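Side-chain contacts in Molybdate/tungstate binding protein (Sporomusa ovata, PDB 1FR3), which binds the oxyanions molybdate and tungstate and, as a hexamer of small TOBE-domain subunits, probably serves in molybdate homeostasis inside the cell: residues I25-K30 with V54-K59; L9-K14 with T32-A37. All blocks are in the same frame, centred on the assembly; numbering follows the deposited sequence.

Contact 1. Residues I25-K30 with V54-K59; sequences IVMDYK and VTALVK. With WO4 (tungstate(VI)ion), chain M.
M27 lays its thioether over the side chains of V54 and A56, its chain running across V54 at about a right angle. The sulfur does the nearer touching, with SD of M27 3.8 Å from CG2 of V54. A bend at chi3 (-78°) sets sulfur and methyl at nearly the same distance from the alanine, a looser contact in which CE of M27 lies 4.4 Å from CB of A56. Methionine suits the place because a slim, flexible chain can bridge two strands that are not neighbours in the sheet; a short alanine and a branched valine give it an apolar bed. All three are buried, and M63 of the second subunit packs on M27, while L66 of that subunit packs on V54.

At the far end of 54-59 the work is polar. K59 swings CG anti to its backbone N (chi1 -161°) and bends at its last torsion, bringing NZ to 2.8 Å from O3 of the tungstate. NZ also bonds to OG1 of T61, to O of T61 of the third subunit and to A37 O of the fourth: four acceptors for three N-H groups, so at least one is probably shared or weaker. With an alanine here the anion would probably lose a positively charged partner, and a tie between three subunits would go with it. S4 OG, the backbone N atoms of R6 and A60, and S42 and T39 of the fourth subunit complete the grip. The arrangement is consistent with the OB-like fold of TOBE domains, strand 53-58 pairing with a strand of the second subunit before the chain enters an intersubunit oxyanion pocket.

Contact 2. Residues L9-K14 with T32-A37; sequences LEATVK and TELVAA
K14 reaches across to E33 and joins it in a salt bridge, the one hydrogen bond between 9-14 and 32-37. NZ of K14 stands 2.7 Å from OE1 of E33 and meets the anti lone pair of that oxygen, the one directed away from OE2. The two side chains cross at about a right angle. The E33 chain leaves the backbone pointing opposite its N (chi1 -176°) and runs on extended, and K14 bends at chi3 (-68°), which together bring ammonium and carboxylate within bonding distance. Long, charged residues suit this border of the contact, where the glutamate is exposed and the lysine partly so.

Inward the contact is apolar. CD1 of L34 lies 3.9 Å from CD1 of L9 and 4.5 Å from CB of A11; the small alanine lets the leucine approach its strand. Hydroxyls beyond this core are satisfied elsewhere: OG1 of T12 by NZ of K53, and OG1 of T32 by Y29 and K30 of the second subunit.

The two strand segments cross at -80°, their axes 8.9 Å apart at the closest point, with strand 22-29 hydrogen-bonded between them and A56 of strand 53-58 touching L34.

How the contacts relate
Contact 1 and contact 2 lie about 3 Å apart, centre to centre, so both belong to one small core. Along the chain their segments alternate: 9-14, 25-30, 32-37, then 54-59. In the antiparallel sheet the order is 32-39, 22-29, 7-18, 53-58, and each contact therefore joins strands separated by one other, which a strongly curved sheet allows. They are also tied directly through the backbone, O of V26 lying 2.7 Å from N of K14 in a probable hydrogen bond. Both contacts pack against the second subunit, and contact 1 also extends to a bound tungstate, through K59 at the end of strand 53-58.

Contact 1. Residues I25-K30 with V54-K59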
loop_
_atom_site.group_PDB
_atom_site.type_symbol
_atom_site.label_atom_id
_atom_site.label_comp_id
_atom_site.label_asym_id
_atom_site.label_seq_id
_atom_site.Cartn_x
_atom_site.Cartn_y
_atom_site.Cartn_z
ATOM N N ILE A 25 -3.504 8.143 14.586
ATOM C CA ILE A 25 -4.463 7.521 15.490
ATOM C C ILE A 25 -3.694 6.461 16.287
ATOM O O ILE A 25 -3.223 5.494 15.690
ATOM C CB ILE A 25 -5.636 6.843 14.765
ATOM C CG1 ILE A 25 -6.227 7.721 13.664
ATOM C CG2 ILE A 25 -6.726 6.440 15.753
ATOM C CD1 ILE A 25 -6.732 9.077 14.068
ATOM N N VAL A 26 -3.506 6.727 17.570
ATOM C CA VAL A 26 -2.769 5.804 18.435
ATOM C C VAL A 26 -3.798 4.922 19.141
ATOM O O VAL A 26 -4.712 5.441 19.782
ATOM C CB VAL A 26 -1.912 6.524 19.486
ATOM C CG1 VAL A 26 -1.065 5.501 20.238
ATOM C CG2 VAL A 26 -1.006 7.563 18.839
ATOM N N MET A 27 -3.668 3.610 18.984
ATOM C CA MET A 27 -4.637 2.694 19.565
ATOM C C MET A 27 -3.975 1.640 20.436
ATOM O O MET A 27 -2.774 1.381 20.336
ATOM C CB MET A 27 -5.374 1.982 18.415
ATOM C CG MET A 27 -6.225 2.920 17.572
ATOM S SD MET A 27 -6.751 2.160 16.016
ATOM C CE MET A 27 -5.246 2.296 15.055
ATOM N N ASP A 28 -4.779 1.031 21.295
ATOM C CA ASP A 28 -4.318 -0.093 22.097
ATOM C C ASP A 28 -5.034 -1.353 21.598
ATOM O O ASP A 28 -6.251 -1.332 21.427
ATOM C CB ASP A 28 -4.610 0.063 23.592
ATOM C CG ASP A 28 -4.134 -1.166 24.357
ATOM O OD1 ASP A 28 -4.991 -1.988 24.735
ATOM O OD2 ASP A 28 -2.913 -1.307 24.567
ATOM N N TYR A 29 -4.251 -2.393 21.361
ATOM C CA TYR A 29 -4.814 -3.678 20.981
ATOM C C TYR A 29 -4.289 -4.735 21.962
ATOM O O TYR A 29 -3.162 -5.201 21.803
ATOM C CB TYR A 29 -4.466 -4.095 19.547
ATOM C CG TYR A 29 -5.149 -5.418 19.227
ATOM C CD1 TYR A 29 -6.533 -5.471 19.128
ATOM C CD2 TYR A 29 -4.415 -6.573 19.055
ATOM C CE1 TYR A 29 -7.173 -6.666 18.847
ATOM C CE2 TYR A 29 -5.048 -7.776 18.779
ATOM C CZ TYR A 29 -6.419 -7.804 18.678
ATOM O OH TYR A 29 -7.058 -8.996 18.401
ATOM N N LYS A 30 -5.107 -5.080 22.955
ATOM C CA LYS A 30 -4.716 -6.097 23.928
ATOM C C LYS A 30 -3.334 -5.838 24.505
ATOM O O LYS A 30 -2.574 -6.776 24.769
ATOM C CB LYS A 30 -4.790 -7.488 23.276
ATOM C CG LYS A 30 -6.159 -7.841 22.716
ATOM C CD LYS A 30 -6.185 -9.225 22.075
ATOM C CE LYS A 30 -7.597 -9.552 21.604
ATOM N NZ LYS A 30 -7.621 -10.783 20.761
ATOM N N VAL A 54 -12.842 0.763 18.138
ATOM C CA VAL A 54 -12.772 0.776 16.683
ATOM C C VAL A 54 -12.157 -0.519 16.168
ATOM O O VAL A 54 -11.673 -1.350 16.933
ATOM C CB VAL A 54 -11.886 1.943 16.194
ATOM C CG1 VAL A 54 -12.460 3.292 16.613
ATOM C CG2 VAL A 54 -10.459 1.832 16.729
ATOM N N THR A 55 -12.189 -0.679 14.847
ATOM C CA THR A 55 -11.546 -1.833 14.229
ATOM C C THR A 55 -10.398 -1.336 13.355
ATOM O O THR A 55 -10.609 -0.534 12.440
ATOM C CB THR A 55 -12.519 -2.699 13.411
ATOM O OG1 THR A 55 -13.507 -3.241 14.299
ATOM C CG2 THR A 55 -11.781 -3.837 12.720
ATOM N N ALA A 56 -9.180 -1.786 13.646
ATOM C CA ALA A 56 -8.037 -1.465 12.789
ATOM C C ALA A 56 -8.130 -2.466 11.627
ATOM O O ALA A 56 -8.390 -3.650 11.888
ATOM C CB ALA A 56 -6.724 -1.561 13.524
ATOM N N LEU A 57 -7.983 -2.005 10.398
ATOM C CA LEU A 57 -8.128 -2.851 9.224
ATOM C C LEU A 57 -6.897 -2.826 8.330
ATOM O O LEU A 57 -6.439 -1.750 7.936
ATOM C CB LEU A 57 -9.339 -2.367 8.412
ATOM C CG LEU A 57 -9.618 -3.105 7.099
ATOM C CD1 LEU A 57 -10.179 -4.488 7.376
ATOM C CD2 LEU A 57 -10.554 -2.288 6.218
ATOM N N VAL A 58 -6.391 -3.997 7.940
ATOM C CA VAL A 58 -5.225 -4.049 7.064
ATOM C C VAL A 58 -5.416 -5.060 5.932
ATOM O O VAL A 58 -5.778 -6.208 6.203
ATOM C CB VAL A 58 -3.952 -4.418 7.846
ATOM C CG1 VAL A 58 -2.740 -4.389 6.930
ATOM C CG2 VAL A 58 -3.732 -3.467 9.019
ATOM N N LYS A 59 -5.136 -4.651 4.700
ATOM C CA LYS A 59 -5.251 -5.585 3.571
ATOM C C LYS A 59 -4.148 -6.620 3.634
ATOM O O LYS A 59 -3.010 -6.322 4.008
ATOM C CB LYS A 59 -5.180 -4.783 2.270
ATOM C CG LYS A 59 -5.723 -5.527 1.058
ATOM C CD LYS A 59 -5.679 -4.640 -0.186
ATOM C CE LYS A 59 -6.282 -5.370 -1.386
ATOM N NZ LYS A 59 -5.415 -6.521 -1.785
HETATM W W WO4 M . -7.479 -8.802 0.835
HETATM O O1 WO4 M . -8.286 -10.367 0.533
HETATM O O2 WO4 M . -8.560 -7.481 0.417
HETATM O O3 WO4 M . -6.044 -8.729 -0.120
HETATM O O4 WO4 M . -7.032 -8.701 2.537
#

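Contact 2. Residues L9-K14 with T32-A37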
loop_
_atom_site.group_PDB
_atom_site.type_symbol
_atom_site.label_atom_id
_atom_site.label_comp_id
_atom_site.label_asym_id
_atom_site.label_seq_id
_atom_site.Cartn_x
_atom_site.Cartn_y
_atom_site.Cartn_z
ATOM N N LEU A 9 -8.580 -5.862 13.692
ATOM C CA LEU A 9 -8.155 -5.863 15.091
ATOM C C LEU A 9 -9.084 -4.951 15.894
ATOM O O LEU A 9 -9.122 -3.745 15.622
ATOM C CB LEU A 9 -6.707 -5.416 15.245
ATOM C CG LEU A 9 -5.654 -6.175 14.427
ATOM C CD1 LEU A 9 -4.333 -5.420 14.467
ATOM C CD2 LEU A 9 -5.460 -7.584 14.970
ATOM N N GLU A 10 -9.825 -5.507 16.840
ATOM C CA GLU A 10 -10.730 -4.703 17.660
ATOM C C GLU A 10 -9.924 -3.959 18.720
ATOM O O GLU A 10 -9.433 -4.568 19.671
ATOM C CB GLU A 10 -11.819 -5.576 18.287
ATOM C CG GLU A 10 -12.685 -6.250 17.224
ATOM C CD GLU A 10 -13.807 -7.076 17.813
ATOM O OE1 GLU A 10 -13.896 -7.198 19.054
ATOM O OE2 GLU A 10 -14.620 -7.619 17.040
ATOM N N ALA A 11 -9.770 -2.655 18.532
ATOM C CA ALA A 11 -8.923 -1.847 19.395
ATOM C C ALA A 11 -9.618 -0.650 20.021
ATOM O O ALA A 11 -10.810 -0.420 19.815
ATOM C CB ALA A 11 -7.757 -1.352 18.531
ATOM N N THR A 12 -8.854 0.087 20.826
ATOM C CA THR A 12 -9.395 1.272 21.490
ATOM C C THR A 12 -8.505 2.472 21.187
ATOM O O THR A 12 -7.278 2.363 21.233
ATOM C CB THR A 12 -9.512 1.071 23.014
ATOM O OG1 THR A 12 -10.407 -0.015 23.294
ATOM C CG2 THR A 12 -10.057 2.308 23.709
ATOM N N VAL A 13 -9.119 3.597 20.817
ATOM C CA VAL A 13 -8.330 4.806 20.552
ATOM C C VAL A 13 -7.763 5.373 21.855
ATOM O O VAL A 13 -8.519 5.588 22.806
ATOM C CB VAL A 13 -9.159 5.899 19.858
ATOM C CG1 VAL A 13 -8.337 7.149 19.581
ATOM C CG2 VAL A 13 -9.757 5.373 18.556
ATOM N N LYS A 14 -6.468 5.640 21.877
ATOM C CA LYS A 14 -5.813 6.235 23.038
ATOM C C LYS A 14 -5.618 7.738 22.827
ATOM O O LYS A 14 -5.974 8.551 23.688
ATOM C CB LYS A 14 -4.452 5.599 23.320
ATOM C CG LYS A 14 -4.479 4.128 23.687
ATOM C CD LYS A 14 -3.187 3.668 24.338
ATOM C CE LYS A 14 -2.016 3.678 23.370
ATOM N NZ LYS A 14 -0.773 3.145 24.013
ATOM N N THR A 32 -0.901 -3.970 23.003
ATOM C CA THR A 32 0.062 -3.551 21.988
ATOM C C THR A 32 -0.376 -2.199 21.427
ATOM O O THR A 32 -1.566 -2.009 21.185
ATOM C CB THR A 32 0.162 -4.550 20.826
ATOM O OG1 THR A 32 0.727 -5.796 21.267
ATOM C CG2 THR A 32 1.065 -4.031 19.712
ATOM N N GLU A 33 0.584 -1.295 21.236
ATOM C CA GLU A 33 0.243 0.000 20.660
ATOM C C GLU A 33 0.217 -0.111 19.133
ATOM O O GLU A 33 1.133 -0.662 18.534
ATOM C CB GLU A 33 1.264 1.065 21.076
ATOM C CG GLU A 33 0.865 2.442 20.555
ATOM C CD GLU A 33 1.646 3.550 21.244
ATOM O OE1 GLU A 33 1.280 3.868 22.386
ATOM O OE2 GLU A 33 2.589 4.061 20.612
ATOM N N LEU A 34 -0.857 0.404 18.545
ATOM C CA LEU A 34 -0.997 0.430 17.090
ATOM C C LEU A 34 -0.999 1.904 16.666
ATOM O O LEU A 34 -1.425 2.762 17.448
ATOM C CB LEU A 34 -2.279 -0.233 16.608
ATOM C CG LEU A 34 -2.551 -1.680 17.035
ATOM C CD1 LEU A 34 -3.886 -2.149 16.473
ATOM C CD2 LEU A 34 -1.410 -2.582 16.576
ATOM N N VAL A 35 -0.526 2.177 15.462
ATOM C CA VAL A 35 -0.511 3.542 14.951
ATOM C C VAL A 35 -1.026 3.535 13.508
ATOM O O VAL A 35 -0.453 2.858 12.654
ATOM C CB VAL A 35 0.872 4.205 14.996
ATOM C CG1 VAL A 35 0.832 5.621 14.425
ATOM C CG2 VAL A 35 1.384 4.239 16.432
ATOM N N ALA A 36 -2.116 4.263 13.287
ATOM C CA ALA A 36 -2.667 4.399 11.944
ATOM C C ALA A 36 -2.505 5.858 11.498
ATOM O O ALA A 36 -2.683 6.775 12.306
ATOM C CB ALA A 36 -4.138 4.004 11.904
ATOM N N ALA A 37 -2.157 6.062 10.243
ATOM C CA ALA A 37 -2.071 7.409 9.670
ATOM C C ALA A 37 -3.181 7.513 8.620
ATOM O O ALA A 37 -3.109 6.849 7.584
ATOM C CB ALA A 37 -0.708 7.691 9.093
#